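Local atomic coordinates of lysine/ornithine decarboxylase (Vibrio vulnificus, PDB entry 2PLJ), a protein that catalyses the pyridoxal phosphate-dependent decarboxylation of lysine and ornithine, giving cadaverine and putrescine. Residues K158-A161 with Y162-D165; I131-D134 with A135-R138; T231-H234 with V235-V239; D61-V64 with I65-Q68; P257-T261 with Q262-P266. One frame throughout, in Å; residues are numbered along the deposited sequence. Where two conformers were deposited one is given.

Contact 1 (K158-A161 with Y162-D165)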
loop_
_atom_site.group_PDB
_atom_site.type_symbol
_atom_site.label_atom_id
_atom_site.label_comp_id
_atom_site.label_asym_id
_atom_site.label_seq_id
_atom_site.Cartn_x
_atom_site.Cartn_y
_atom_site.Cartn_z
ATOM N N LYS A 158 -7.673 13.880 27.502
ATOM C CA LYS A 158 -8.561 14.198 26.382
ATOM C C LYS A 158 -10.035 13.952 26.711
ATOM O O LYS A 158 -10.917 14.453 26.000
ATOM C CB LYS A 158 -8.176 13.386 25.133
ATOM C CG LYS A 158 -6.749 13.632 24.720
ATOM C CD LYS A 158 -6.472 12.981 23.363
ATOM C CE LYS A 158 -4.999 13.175 22.991
ATOM N NZ LYS A 158 -4.633 12.256 21.861
ATOM N N PHE A 159 -10.286 13.142 27.744
ATOM C CA PHE A 159 -11.655 12.752 28.118
ATOM C C PHE A 159 -12.290 13.578 29.238
ATOM O O PHE A 159 -13.465 13.368 29.596
ATOM C CB PHE A 159 -11.736 11.245 28.428
ATOM C CG PHE A 159 -11.658 10.413 27.182
ATOM C CD1 PHE A 159 -12.782 10.279 26.375
ATOM C CD2 PHE A 159 -10.427 9.876 26.765
ATOM C CE1 PHE A 159 -12.710 9.551 25.167
ATOM C CE2 PHE A 159 -10.326 9.158 25.580
ATOM C CZ PHE A 159 -11.470 8.986 24.774
ATOM N N LYS A 160 -11.525 14.514 29.789
ATOM C CA LYS A 160 -12.096 15.401 30.820
ATOM C C LYS A 160 -13.346 16.109 30.291
ATOM O O LYS A 160 -14.385 16.202 30.977
ATOM C CB LYS A 160 -11.054 16.424 31.269
ATOM C CG LYS A 160 -9.953 15.835 32.144
ATOM C CD LYS A 160 -8.991 16.950 32.526
ATOM C CE LYS A 160 -8.035 16.541 33.614
ATOM N NZ LYS A 160 -7.332 17.748 34.189
ATOM N N ALA A 161 -13.234 16.617 29.065
ATOM C CA ALA A 161 -14.310 17.381 28.448
ATOM C C ALA A 161 -15.520 16.483 28.126
ATOM O O ALA A 161 -16.606 16.983 27.843
ATOM C CB ALA A 161 -13.781 18.082 27.187
ATOM N N TYR A 162 -15.322 15.161 28.191
ATOM C CA TYR A 162 -16.351 14.172 27.829
ATOM C C TYR A 162 -16.720 13.241 28.985
ATOM O O TYR A 162 -17.326 12.189 28.760
ATOM C CB TYR A 162 -15.898 13.362 26.593
ATOM C CG TYR A 162 -15.535 14.273 25.456
ATOM C CD1 TYR A 162 -14.197 14.506 25.128
ATOM C CD2 TYR A 162 -16.526 14.954 24.745
ATOM C CE1 TYR A 162 -13.846 15.393 24.084
ATOM C CE2 TYR A 162 -16.198 15.826 23.696
ATOM C CZ TYR A 162 -14.863 16.050 23.382
ATOM O OH TYR A 162 -14.570 16.936 22.379
ATOM N N ARG A 163 -16.377 13.646 30.213
ATOM C CA ARG A 163 -16.460 12.731 31.357
ATOM C C ARG A 163 -17.872 12.215 31.648
ATOM O O ARG A 163 -18.041 11.141 32.221
ATOM C CB ARG A 163 -15.899 13.381 32.613
ATOM C CG ARG A 163 -16.663 14.624 33.026
ATOM C CD ARG A 163 -16.392 14.969 34.481
ATOM N NE ARG A 163 -14.957 15.043 34.757
ATOM C CZ ARG A 163 -14.213 16.131 34.570
ATOM N NH1 ARG A 163 -14.765 17.253 34.104
ATOM N NH2 ARG A 163 -12.914 16.104 34.867
ATOM N N ASP A 164 -18.878 12.981 31.289
ATOM C CA ASP A 164 -20.261 12.554 31.459
ATOM C C ASP A 164 -20.745 11.532 30.453
ATOM O O ASP A 164 -21.774 10.932 30.627
ATOM C CB ASP A 164 -21.209 13.741 31.381
ATOM C CG ASP A 164 -21.065 14.690 32.559
ATOM O OD1 ASP A 164 -20.485 14.333 33.561
ATOM O OD2 ASP A 164 -21.527 15.803 32.434
ATOM N N ASP A 165 -19.966 11.356 29.385
ATOM C CA ASP A 165 -20.444 10.701 28.178
ATOM C C ASP A 165 -19.774 9.363 27.859
ATOM O O ASP A 165 -20.270 8.626 27.072
ATOM C CB ASP A 165 -20.294 11.603 26.973
ATOM C CG ASP A 165 -20.993 12.921 27.129
ATOM O OD1 ASP A 165 -22.055 12.934 27.740
ATOM O OD2 ASP A 165 -20.444 13.929 26.640
#

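Contact 2 (I131-D134 with A135-R138)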
loop_
_atom_site.group_PDB
_atom_site.type_symbol
_atom_site.label_atom_id
_atom_site.label_comp_id
_atom_site.label_asym_id
_atom_site.label_seq_id
_atom_site.Cartn_x
_atom_site.Cartn_y
_atom_site.Cartn_z
ATOM N N ILE A 131 -5.079 6.213 20.329
ATOM C CA ILE A 131 -4.554 7.586 20.223
ATOM C C ILE A 131 -5.406 8.422 19.271
ATOM O O ILE A 131 -5.415 8.182 18.053
ATOM C CB ILE A 131 -3.085 7.599 19.735
ATOM C CG1 ILE A 131 -2.216 6.716 20.643
ATOM C CG2 ILE A 131 -2.588 9.068 19.629
ATOM C CD1 ILE A 131 -1.905 7.260 22.042
ATOM N N LYS A 132 -6.120 9.384 19.852
ATOM C CA LYS A 132 -7.208 10.002 19.123
ATOM C C LYS A 132 -7.112 11.512 19.168
ATOM O O LYS A 132 -6.773 12.108 20.206
ATOM C CB LYS A 132 -8.558 9.573 19.713
ATOM C CG LYS A 132 -8.869 8.056 19.634
ATOM C CD LYS A 132 -10.020 7.614 20.573
ATOM C CE LYS A 132 -9.596 7.685 22.065
ATOM N NZ LYS A 132 -8.270 7.010 22.347
ATOM N N ARG A 133 -7.443 12.145 18.045
ATOM C CA ARG A 133 -7.611 13.592 18.050
ATOM C C ARG A 133 -8.973 13.910 18.674
ATOM O O ARG A 133 -9.876 13.060 18.662
ATOM C CB ARG A 133 -7.558 14.132 16.624
ATOM C CG ARG A 133 -6.220 13.827 15.967
ATOM C CD ARG A 133 -6.329 13.963 14.470
ATOM N NE ARG A 133 -7.163 12.889 13.949
ATOM C CZ ARG A 133 -7.209 12.525 12.670
ATOM N NH1 ARG A 133 -6.484 13.171 11.760
ATOM N NH2 ARG A 133 -8.010 11.519 12.291
ATOM N N ASP A 134 -9.128 15.133 19.177
ATOM C CA ASP A 134 -10.412 15.532 19.753
ATOM C C ASP A 134 -11.556 15.197 18.779
ATOM O O ASP A 134 -12.569 14.599 19.199
ATOM C CB ASP A 134 -10.421 17.006 20.167
ATOM C CG ASP A 134 -11.710 17.397 20.855
ATOM O OD1 ASP A 134 -12.006 16.819 21.936
ATOM O OD2 ASP A 134 -12.429 18.260 20.308
ATOM N N ALA A 135 -11.407 15.557 17.499
ATOM C CA ALA A 135 -12.439 15.271 16.481
ATOM C C ALA A 135 -12.826 13.784 16.387
ATOM O O ALA A 135 -13.994 13.456 16.205
ATOM C CB ALA A 135 -12.038 15.813 15.105
ATOM N N ASP A 136 -11.851 12.899 16.555
ATOM C CA ASP A 136 -12.085 11.449 16.464
ATOM C C ASP A 136 -13.030 11.052 17.594
ATOM O O ASP A 136 -13.943 10.269 17.406
ATOM C CB ASP A 136 -10.782 10.674 16.578
ATOM C CG ASP A 136 -9.799 10.977 15.433
ATOM O OD1 ASP A 136 -10.248 11.231 14.281
ATOM O OD2 ASP A 136 -8.558 10.970 15.708
ATOM N N ILE A 137 -12.817 11.635 18.766
ATOM C CA ILE A 137 -13.687 11.309 19.895
ATOM C C ILE A 137 -15.096 11.853 19.628
ATOM O O ILE A 137 -16.102 11.151 19.841
ATOM C CB ILE A 137 -13.126 11.914 21.207
ATOM C CG1 ILE A 137 -11.802 11.221 21.581
ATOM C CG2 ILE A 137 -14.198 11.804 22.355
ATOM C CD1 ILE A 137 -10.942 12.035 22.612
ATOM N N ARG A 138 -15.170 13.107 19.166
ATOM C CA ARG A 138 -16.455 13.771 18.923
ATOM C C ARG A 138 -17.290 13.062 17.853
ATOM O O ARG A 138 -18.491 12.887 18.038
ATOM C CB ARG A 138 -16.252 15.250 18.550
ATOM C CG ARG A 138 -15.699 16.137 19.663
ATOM C CD ARG A 138 -15.720 17.657 19.249
ATOM N NE ARG A 138 -17.025 18.297 19.305
ATOM C CZ ARG A 138 -17.554 18.874 20.392
ATOM N NH1 ARG A 138 -16.910 18.873 21.558
ATOM N NH2 ARG A 138 -18.745 19.442 20.313
HETATM O O HOH W 1 -6.902 8.414 15.724
#

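Contact 3 (T231-H234 with V235-V239)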
loop_
_atom_site.group_PDB
_atom_site.type_symbol
_atom_site.label_atom_id
_atom_site.label_comp_id
_atom_site.label_asym_id
_atom_site.label_seq_id
_atom_site.Cartn_x
_atom_site.Cartn_y
_atom_site.Cartn_z
ATOM N N THR A 231 -2.662 -11.514 34.236
ATOM C CA THR A 231 -2.172 -10.195 34.640
ATOM C C THR A 231 -3.301 -9.183 34.832
ATOM O O THR A 231 -3.354 -8.491 35.860
ATOM C CB THR A 231 -1.088 -9.686 33.702
ATOM O OG1 THR A 231 0.056 -10.536 33.864
ATOM C CG2 THR A 231 -0.671 -8.258 34.078
ATOM N N CYS A 232 -4.230 -9.158 33.877
ATOM C CA CYS A 232 -5.409 -8.314 33.991
ATOM C C CYS A 232 -6.220 -8.642 35.244
ATOM O O CYS A 232 -6.686 -7.724 35.932
ATOM C CB CYS A 232 -6.265 -8.408 32.727
ATOM S SG CYS A 232 -5.400 -7.602 31.369
ATOM N N ARG A 233 -6.391 -9.933 35.527
ATOM C CA ARG A 233 -7.116 -10.363 36.725
ATOM C C ARG A 233 -6.462 -9.814 37.995
ATOM O O ARG A 233 -7.150 -9.327 38.892
ATOM C CB ARG A 233 -7.218 -11.886 36.798
ATOM C CG ARG A 233 -7.985 -12.375 38.037
ATOM C CD ARG A 233 -8.289 -13.860 37.958
ATOM N NE ARG A 233 -7.103 -14.636 37.610
ATOM C CZ ARG A 233 -6.173 -15.020 38.489
ATOM N NH1 ARG A 233 -6.282 -14.702 39.779
ATOM N NH2 ARG A 233 -5.132 -15.729 38.079
ATOM N N HIS A 234 -5.136 -9.893 38.054
ATOM C CA HIS A 234 -4.399 -9.360 39.198
ATOM C C HIS A 234 -4.539 -7.839 39.281
ATOM O O HIS A 234 -4.665 -7.295 40.378
ATOM C CB HIS A 234 -2.942 -9.823 39.178
ATOM C CG HIS A 234 -2.786 -11.306 39.330
ATOM N ND1 HIS A 234 -3.435 -12.034 40.310
ATOM C CD2 HIS A 234 -2.046 -12.198 38.631
ATOM C CE1 HIS A 234 -3.116 -13.311 40.189
ATOM N NE2 HIS A 234 -2.284 -13.437 39.170
ATOM N N VAL A 235 -4.563 -7.159 38.129
ATOM C CA VAL A 235 -4.757 -5.712 38.130
ATOM C C VAL A 235 -6.149 -5.372 38.673
ATOM O O VAL A 235 -6.289 -4.443 39.468
ATOM C CB VAL A 235 -4.511 -5.077 36.742
ATOM C CG1 VAL A 235 -4.981 -3.631 36.718
ATOM C CG2 VAL A 235 -3.019 -5.194 36.353
ATOM N N MET A 236 -7.170 -6.127 38.254
ATOM C CA MET A 236 -8.525 -5.899 38.746
ATOM C C MET A 236 -8.614 -6.060 40.251
ATOM O O MET A 236 -9.297 -5.285 40.921
ATOM C CB MET A 236 -9.506 -6.837 38.068
ATOM C CG MET A 236 -9.700 -6.465 36.633
ATOM S SD MET A 236 -10.619 -7.709 35.707
ATOM C CE MET A 236 -11.353 -6.702 34.427
ATOM N N GLU A 237 -7.891 -7.050 40.768
ATOM C CA GLU A 237 -7.806 -7.268 42.229
ATOM C C GLU A 237 -7.156 -6.081 42.952
ATOM O O GLU A 237 -7.623 -5.668 44.034
ATOM C CB GLU A 237 -7.048 -8.565 42.531
ATOM C CG GLU A 237 -7.787 -9.821 42.077
ATOM C CD GLU A 237 -6.931 -11.098 42.059
ATOM O OE1 GLU A 237 -5.849 -11.139 42.692
ATOM O OE2 GLU A 237 -7.371 -12.070 41.383
ATOM N N GLN A 238 -6.086 -5.539 42.364
ATOM C CA GLN A 238 -5.385 -4.370 42.918
ATOM C C GLN A 238 -6.262 -3.126 42.943
ATOM O O GLN A 238 -6.213 -2.370 43.907
ATOM C CB GLN A 238 -4.097 -4.058 42.160
ATOM C CG GLN A 238 -2.986 -5.092 42.333
ATOM C CD GLN A 238 -2.505 -5.221 43.773
ATOM O OE1 GLN A 238 -2.356 -4.227 44.507
ATOM N NE2 GLN A 238 -2.258 -6.459 44.193
ATOM N N VAL A 239 -7.058 -2.920 41.888
ATOM C CA VAL A 239 -8.034 -1.829 41.863
ATOM C C VAL A 239 -8.981 -1.887 43.077
ATOM O O VAL A 239 -9.162 -0.890 43.784
ATOM C CB VAL A 239 -8.848 -1.853 40.558
ATOM C CG1 VAL A 239 -10.013 -0.869 40.607
ATOM C CG2 VAL A 239 -7.927 -1.548 39.377
HETATM O O HOH W 2 -3.372 -8.509 42.639
#

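Contact 4 (D61-V64 with I65-Q68)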
loop_
_atom_site.group_PDB
_atom_site.type_symbol
_atom_site.label_atom_id
_atom_site.label_comp_id
_atom_site.label_asym_id
_atom_site.label_seq_id
_atom_site.Cartn_x
_atom_site.Cartn_y
_atom_site.Cartn_z
ATOM N N ASP A 61 -17.474 -14.738 0.076
ATOM C CA ASP A 61 -18.544 -15.706 0.344
ATOM C C ASP A 61 -19.085 -15.461 1.760
ATOM O O ASP A 61 -18.422 -15.805 2.772
ATOM C CB ASP A 61 -18.021 -17.143 0.194
ATOM C CG ASP A 61 -19.120 -18.199 0.409
ATOM O OD1 ASP A 61 -20.269 -17.815 0.747
ATOM O OD2 ASP A 61 -18.813 -19.416 0.258
ATOM N N CYS A 62 -20.286 -14.853 1.854
ATOM C CA CYS A 62 -20.890 -14.555 3.177
ATOM C C CYS A 62 -21.170 -15.792 4.044
ATOM O O CYS A 62 -21.287 -15.683 5.256
ATOM C CB CYS A 62 -22.174 -13.744 3.024
ATOM S SG CYS A 62 -21.789 -12.112 2.312
ATOM N N ASP A 63 -21.314 -16.952 3.413
ATOM C CA ASP A 63 -21.494 -18.205 4.180
ATOM C C ASP A 63 -20.263 -18.448 5.049
ATOM O O ASP A 63 -20.356 -18.932 6.192
ATOM C CB ASP A 63 -21.688 -19.387 3.218
ATOM C CG ASP A 63 -23.068 -19.415 2.583
ATOM O OD1 ASP A 63 -24.055 -18.914 3.189
ATOM O OD2 ASP A 63 -23.165 -20.006 1.488
ATOM N N VAL A 64 -19.095 -18.104 4.521
ATOM C CA VAL A 64 -17.842 -18.353 5.254
ATOM C C VAL A 64 -17.704 -17.333 6.392
ATOM O O VAL A 64 -17.282 -17.677 7.483
ATOM C CB VAL A 64 -16.609 -18.358 4.310
ATOM C CG1 VAL A 64 -15.300 -18.484 5.122
ATOM C CG2 VAL A 64 -16.716 -19.528 3.304
ATOM N N ILE A 65 -18.125 -16.090 6.138
ATOM C CA ILE A 65 -18.207 -15.070 7.214
ATOM C C ILE A 65 -19.036 -15.650 8.396
ATOM O O ILE A 65 -18.592 -15.635 9.556
ATOM C CB ILE A 65 -18.851 -13.742 6.690
ATOM C CG1 ILE A 65 -17.956 -13.061 5.601
ATOM C CG2 ILE A 65 -19.140 -12.783 7.886
ATOM C CD1 ILE A 65 -16.518 -12.678 6.066
ATOM N N ARG A 66 -20.218 -16.147 8.088
ATOM C CA ARG A 66 -21.066 -16.746 9.141
ATOM C C ARG A 66 -20.408 -17.980 9.790
ATOM O O ARG A 66 -20.430 -18.111 11.022
ATOM C CB ARG A 66 -22.440 -17.075 8.578
ATOM C CG ARG A 66 -23.295 -15.845 8.302
ATOM C CD ARG A 66 -24.698 -16.275 7.846
ATOM N NE ARG A 66 -24.659 -16.778 6.471
ATOM C CZ ARG A 66 -24.904 -16.032 5.400
ATOM N NH1 ARG A 66 -25.245 -14.739 5.529
ATOM N NH2 ARG A 66 -24.839 -16.597 4.204
ATOM N N GLN A 67 -19.875 -18.885 8.975
ATOM C CA GLN A 67 -19.177 -20.075 9.509
ATOM C C GLN A 67 -18.091 -19.717 10.515
ATOM O O GLN A 67 -17.972 -20.342 11.593
ATOM C CB GLN A 67 -18.527 -20.842 8.363
ATOM C CG GLN A 67 -19.534 -21.657 7.574
ATOM C CD GLN A 67 -18.976 -22.117 6.239
ATOM O OE1 GLN A 67 -17.762 -22.374 6.110
ATOM N NE2 GLN A 67 -19.855 -22.230 5.240
ATOM N N GLN A 68 -17.254 -18.756 10.127
ATOM C CA GLN A 68 -16.143 -18.342 10.979
ATOM C C GLN A 68 -16.652 -17.715 12.295
ATOM O O GLN A 68 -16.187 -18.080 13.386
ATOM C CB GLN A 68 -15.195 -17.407 10.210
ATOM C CG GLN A 68 -14.469 -18.065 9.074
ATOM C CD GLN A 68 -13.641 -19.250 9.550
ATOM O OE1 GLN A 68 -14.013 -20.416 9.324
ATOM N NE2 GLN A 68 -12.548 -18.973 10.236
HETATM O O HOH W 3 -24.375 -19.585 6.094
#

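Contact 5 (P257-T261 with Q262-P266)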
loop_
_atom_site.group_PDB
_atom_site.type_symbol
_atom_site.label_atom_id
_atom_site.label_comp_id
_atom_site.label_asym_id
_atom_site.label_seq_id
_atom_site.Cartn_x
_atom_site.Cartn_y
_atom_site.Cartn_z
ATOM N N PRO A 257 -5.763 -17.057 15.050
ATOM C CA PRO A 257 -5.098 -17.381 13.789
ATOM C C PRO A 257 -5.940 -18.220 12.821
ATOM O O PRO A 257 -6.858 -18.947 13.229
ATOM C CB PRO A 257 -3.869 -18.184 14.264
ATOM C CG PRO A 257 -4.432 -19.007 15.431
ATOM C CD PRO A 257 -5.405 -18.007 16.127
ATOM N N VAL A 258 -5.579 -18.140 11.544
ATOM C CA VAL A 258 -6.202 -18.980 10.512
ATOM C C VAL A 258 -5.119 -19.665 9.684
ATOM O O VAL A 258 -3.950 -19.269 9.712
ATOM C CB VAL A 258 -7.111 -18.151 9.574
ATOM C CG1 VAL A 258 -8.181 -17.444 10.361
ATOM C CG2 VAL A 258 -6.299 -17.176 8.751
ATOM N N ASN A 259 -5.524 -20.684 8.945
ATOM C CA ASN A 259 -4.590 -21.415 8.096
ATOM C C ASN A 259 -4.272 -20.625 6.857
ATOM O O ASN A 259 -5.190 -20.233 6.131
ATOM C CB ASN A 259 -5.177 -22.759 7.679
ATOM C CG ASN A 259 -5.384 -23.675 8.860
ATOM O OD1 ASN A 259 -6.495 -24.121 9.127
ATOM N ND2 ASN A 259 -4.342 -23.899 9.603
ATOM N N TYR A 260 -2.981 -20.416 6.617
ATOM C CA TYR A 260 -2.512 -19.944 5.302
ATOM C C TYR A 260 -1.844 -21.122 4.614
ATOM O O TYR A 260 -2.528 -21.993 4.093
ATOM C CB TYR A 260 -1.591 -18.724 5.418
ATOM C CG TYR A 260 -2.391 -17.500 5.779
ATOM C CD1 TYR A 260 -3.040 -16.745 4.781
ATOM C CD2 TYR A 260 -2.551 -17.127 7.118
ATOM C CE1 TYR A 260 -3.808 -15.618 5.116
ATOM C CE2 TYR A 260 -3.312 -16.013 7.472
ATOM C CZ TYR A 260 -3.953 -15.261 6.471
ATOM O OH TYR A 260 -4.716 -14.158 6.873
ATOM N N THR A 261 -0.518 -21.177 4.623
ATOM C CA THR A 261 0.156 -22.339 4.012
ATOM C C THR A 261 0.638 -23.339 5.061
ATOM O O THR A 261 1.172 -24.383 4.711
ATOM C CB THR A 261 1.335 -21.932 3.102
ATOM O OG1 THR A 261 2.344 -21.295 3.895
ATOM C CG2 THR A 261 0.850 -20.975 1.990
ATOM N N GLN A 262 0.473 -23.003 6.334
ATOM C CA GLN A 262 0.860 -23.881 7.435
ATOM C C GLN A 262 -0.351 -24.075 8.347
ATOM O O GLN A 262 -1.095 -23.129 8.616
ATOM C CB GLN A 262 2.022 -23.275 8.244
ATOM C CG GLN A 262 3.372 -23.182 7.506
ATOM C CD GLN A 262 4.056 -24.527 7.308
ATOM O OE1 GLN A 262 4.104 -25.357 8.224
ATOM N NE2 GLN A 262 4.611 -24.747 6.106
ATOM N N GLN A 263 -0.532 -25.307 8.817
ATOM C CA GLN A 263 -1.618 -25.642 9.737
ATOM C C GLN A 263 -1.445 -24.879 11.058
ATOM O O GLN A 263 -0.353 -24.867 11.643
ATOM C CB GLN A 263 -1.636 -27.167 9.983
ATOM C CG GLN A 263 -2.521 -27.652 11.140
ATOM C CD GLN A 263 -4.019 -27.496 10.866
ATOM O OE1 GLN A 263 -4.457 -27.404 9.712
ATOM N NE2 GLN A 263 -4.813 -27.475 11.941
ATOM N N VAL A 264 -2.518 -24.231 11.508
ATOM C CA VAL A 264 -2.555 -23.609 12.834
ATOM C C VAL A 264 -3.489 -24.413 13.736
ATOM O O VAL A 264 -4.270 -25.233 13.253
ATOM C CB VAL A 264 -2.987 -22.108 12.807
ATOM C CG1 VAL A 264 -2.085 -21.300 11.845
ATOM C CG2 VAL A 264 -4.481 -21.958 12.450
ATOM N N MET A 265 -3.402 -24.183 15.045
ATOM C CA MET A 265 -4.238 -24.899 15.991
ATOM C C MET A 265 -5.715 -24.635 15.697
ATOM O O MET A 265 -6.108 -23.470 15.529
ATOM C CB MET A 265 -3.913 -24.435 17.406
ATOM C CG MET A 265 -4.026 -25.485 18.460
ATOM S SD MET A 265 -3.661 -24.712 20.046
ATOM C CE MET A 265 -1.982 -24.159 19.780
ATOM N N PRO A 266 -6.536 -25.700 15.617
ATOM C CA PRO A 266 -7.993 -25.559 15.487
ATOM C C PRO A 266 -8.568 -24.624 16.561
ATOM O O PRO A 266 -8.082 -24.624 17.709
ATOM C CB PRO A 266 -8.495 -26.980 15.707
ATOM C CG PRO A 266 -7.363 -27.848 15.204
ATOM C CD PRO A 266 -6.118 -27.122 15.629
HETATM O O HOH W 4 -7.739 -21.267 14.630
HETATM O O HOH W 5 -0.542 -20.709 7.975
#

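Contact 1 (K158-A161 with Y162-D165)
Tyr162 lays its ring over Ala161 and brings one ring edge up to the carbonyl of Lys158. The methyl of Ala161 makes a CH-pi contact over one face, with Ala161 CB 4.3 Å from the centroid of the Tyr162 ring and offset toward the rim. At the edge, Lys158 O lies in the ring plane, 3.4 Å from Tyr162 CD1. The first torsion accounts for this: chi1 of -54° sets CG beside the backbone N and folds the ring back over the turn. The turn is closed by Tyr162 N, which donates to Phe159 O at 2.9 Å, meeting that oxygen from above the carbonyl plane. One residue on, Arg163 N makes a weaker bond of 3.3 Å to Lys160 O. Arg163 starts with CG between its backbone N and carbonyl carbon (chi1 62°) and bends again at chi3, which brings one guanidinium face over Lys160 O; NE is bonded to Trp204 O. Lys160 runs out extended, making a cation-pi contact with Trp204. Tyr162 is thus buried with its ring packed on Ala161, while its hydroxyl is satisfied by hydrogen bonds to Asp134 and Arg138 on helix 134-143.

Contact 2 (I131-D134 with A135-R138)
Arg133 and Asp136 face each other across the first turn of helix 134-143, with Arg133 at the N-cap position of this helix of the beta/alpha barrel. The guanidinium comes side-on, its plane turned 51° from that of the carboxylate, and grips with two nitrogens. Arg133 NE gives Asp136 OD2 a fairly straight bond of 3.0 Å, from the syn side and within the guanidinium plane. Arg133 NH2 reaches the syn lone pair of Asp136 OD1, also at 3.0 Å, but tilted from the guanidinium plane. The bend of Arg133 at chi3 (-69°) brings NE and NH2 alongside the carboxylate. Asp136 OD2 also accepts from the backbone N of Arg133 at 2.8 Å, on the same face as NE; this is the half of a capping box that runs from the third helical residue back to the N-cap, and the carboxylate so holds both ends of the arginine. Lys132 crosses Ile137 at about a right angle, with Lys132 CB 4.1 Å from Ile137 CG1; its amine leads away to Glu155. Starting one residue on, Asp134 and Arg138 cross obliquely, with Asp134 OD2 3.5 Å from Arg138 CD and Tyr162 as their common outside partner. Met307 of the second subunit packs on Arg133. A water also donates to Asp136 OD2 at 3.0 Å and to Ile131 O at 2.8 Å.

Contact 3 (T231-H234 with V235-V239)
Arg233 and Glu237 lie side by side, one turn apart on helix 223-241, the helix of the beta-alpha-beta unit that runs from strand 207-212 to strand 249-251. Their salt bridge is long: NH1 of Arg233 is 3.3 Å from OE2 of Glu237, with a bent N-H angle of 135°. It arrives on the syn side of the oxygen, with the guanidinium and carboxylate planes well inclined to each other. Glu237 OE2 also lies 3.4 Å from Arg233 CG. The other carboxylate oxygen, Glu237 OE1, sits at the edge of the His234 imidazole, 3.5 Å from His234 ND1 and in the plane of the ring; ring and carboxylate stand nearly perpendicular, at 85°. Glu237 is therefore flanked by two side chains from the preceding turn.

Torsions set this up. Arg233 directs CG opposite its backbone N (chi1 -180°) and then bends at chi3, whereas Glu237 runs out extended beyond CG, alongside it. Beneath both, the i to i+4 backbone hydrogen bonds of the helix fix the spacing, Glu237 N bonding to Arg233 O at 3.0 Å.

Further round, the apolar residues look into the fold: Cys232, Val235 and Met236 pack on Leu211 of strand 207-212, and Val235 also meets Pro191 of helix 191-203. On the outer side, a water bridges the carbonyl of His234 to the amide of Gln238, donating to His234 O at 2.9 Å and accepting from Gln238 NE2 at 2.8 Å.

Contact 4 (D61-V64 with I65-Q68)
The guanidinium of Arg66 carries the carbonyl oxygen of Cys62 over the centre of one face, 3.6 Å above the plane. At its edge, in plane, sit Asp63 OD1 and a water. Arg66 NH2 forms a short salt bridge of 2.6 Å to Asp63 OD1, reaching the anti side of that oxygen from 32° out of the carboxylate plane; the two flat groups stand 65° apart. The water accepts from Arg66 NE at 2.8 Å and donates to the same Asp63 oxygen, closing a ring. A bend at chi3 (-74°) brings the arginine head back over the first turn of helix 62-75.

At the helix start Asp61 serves as N-cap, its OD1 taking the N-H of Asp63 at 3.0 Å. Val64 and Gln68 run side by side, CG1 of Val64 4.1 Å from CG of Gln68, whose amide goes on to Phe294 O.

Asn408 O and Glu409 O take further N-H groups of Arg66, and Asn408 ND2 reaches Asp61 OD1. With carbonyls, a carboxylate and a water around it, the buried guanidinium probably keeps its charge, and it links the start of the helix to the chain just beyond strand 403-407.

Contact 5 (P257-T261 with Q262-P266)
Pro257 and Val264 make the apolar part of this contact, their side chains crossing with Pro257 CG 4.2 Å from Val264 CG2. The other methyl of the valine, Val264 CG1, lies against the backbone carbonyl of Val258, 3.5 Å from Val258 O. Both approaches follow from chi1 of -55°, which places CG2 between the backbone N and the carbonyl carbon and CG1 beside the N, so that the two branches fork over residues 257-258.

Side-chain polar contacts come next. The side chain of Asn259 turns inward across the loop to the backbone of Gln263 and Val264 and crosses the side chain of Gln263, their amide planes 37° apart.

Water supplies the clear hydrogen bonds between the two halves. One molecule donates to Pro257 O at 2.8 Å and to Met265 O at 2.9 Å, spanning the base of the loop. A second accepts from Tyr260 N at 2.8 Å and donates to Gln262 O at 2.6 Å, bridging near the bend, where Thr261 and Gln262 are exposed.

Outside partners hold the first half: Gln218 NE2 donates a hydrogen bond to Val258 O, and the Tyr260 hydroxyl is hydrogen-bonded to Arg293 NH1. The whole is a water-bridged loop without regular structure, running from strand 249-251 to helix 267-278 of the beta/alpha barrel, with the Pro257 side chain about 8 Å from the bound pyridoxal-putrescine adduct.

Along the chain the order is contact 4, 2, 1, 3, 5, and all five belong to the pyridoxal-binding part of the chain. Contacts 1 and 2 touch, their centres 11 Å apart: the turn after helix 153-157 packs on the start of helix 134-143. Contact 3, on helix 223-241, lies about 17 Å from each of them by nearest atoms. Contacts 4 and 5 form a second neighbourhood, centres 17 Å apart and nearest atoms about 5 Å, with contact 5 on the opposite side of the chain's centre from contacts 1 and 2. Contacts 1, 2, 3 and 5 lie on helices or connections round the parallel barrel sheet, whereas contact 4 starts the helix leaving strand 57-61, at the junction with the mixed sheet.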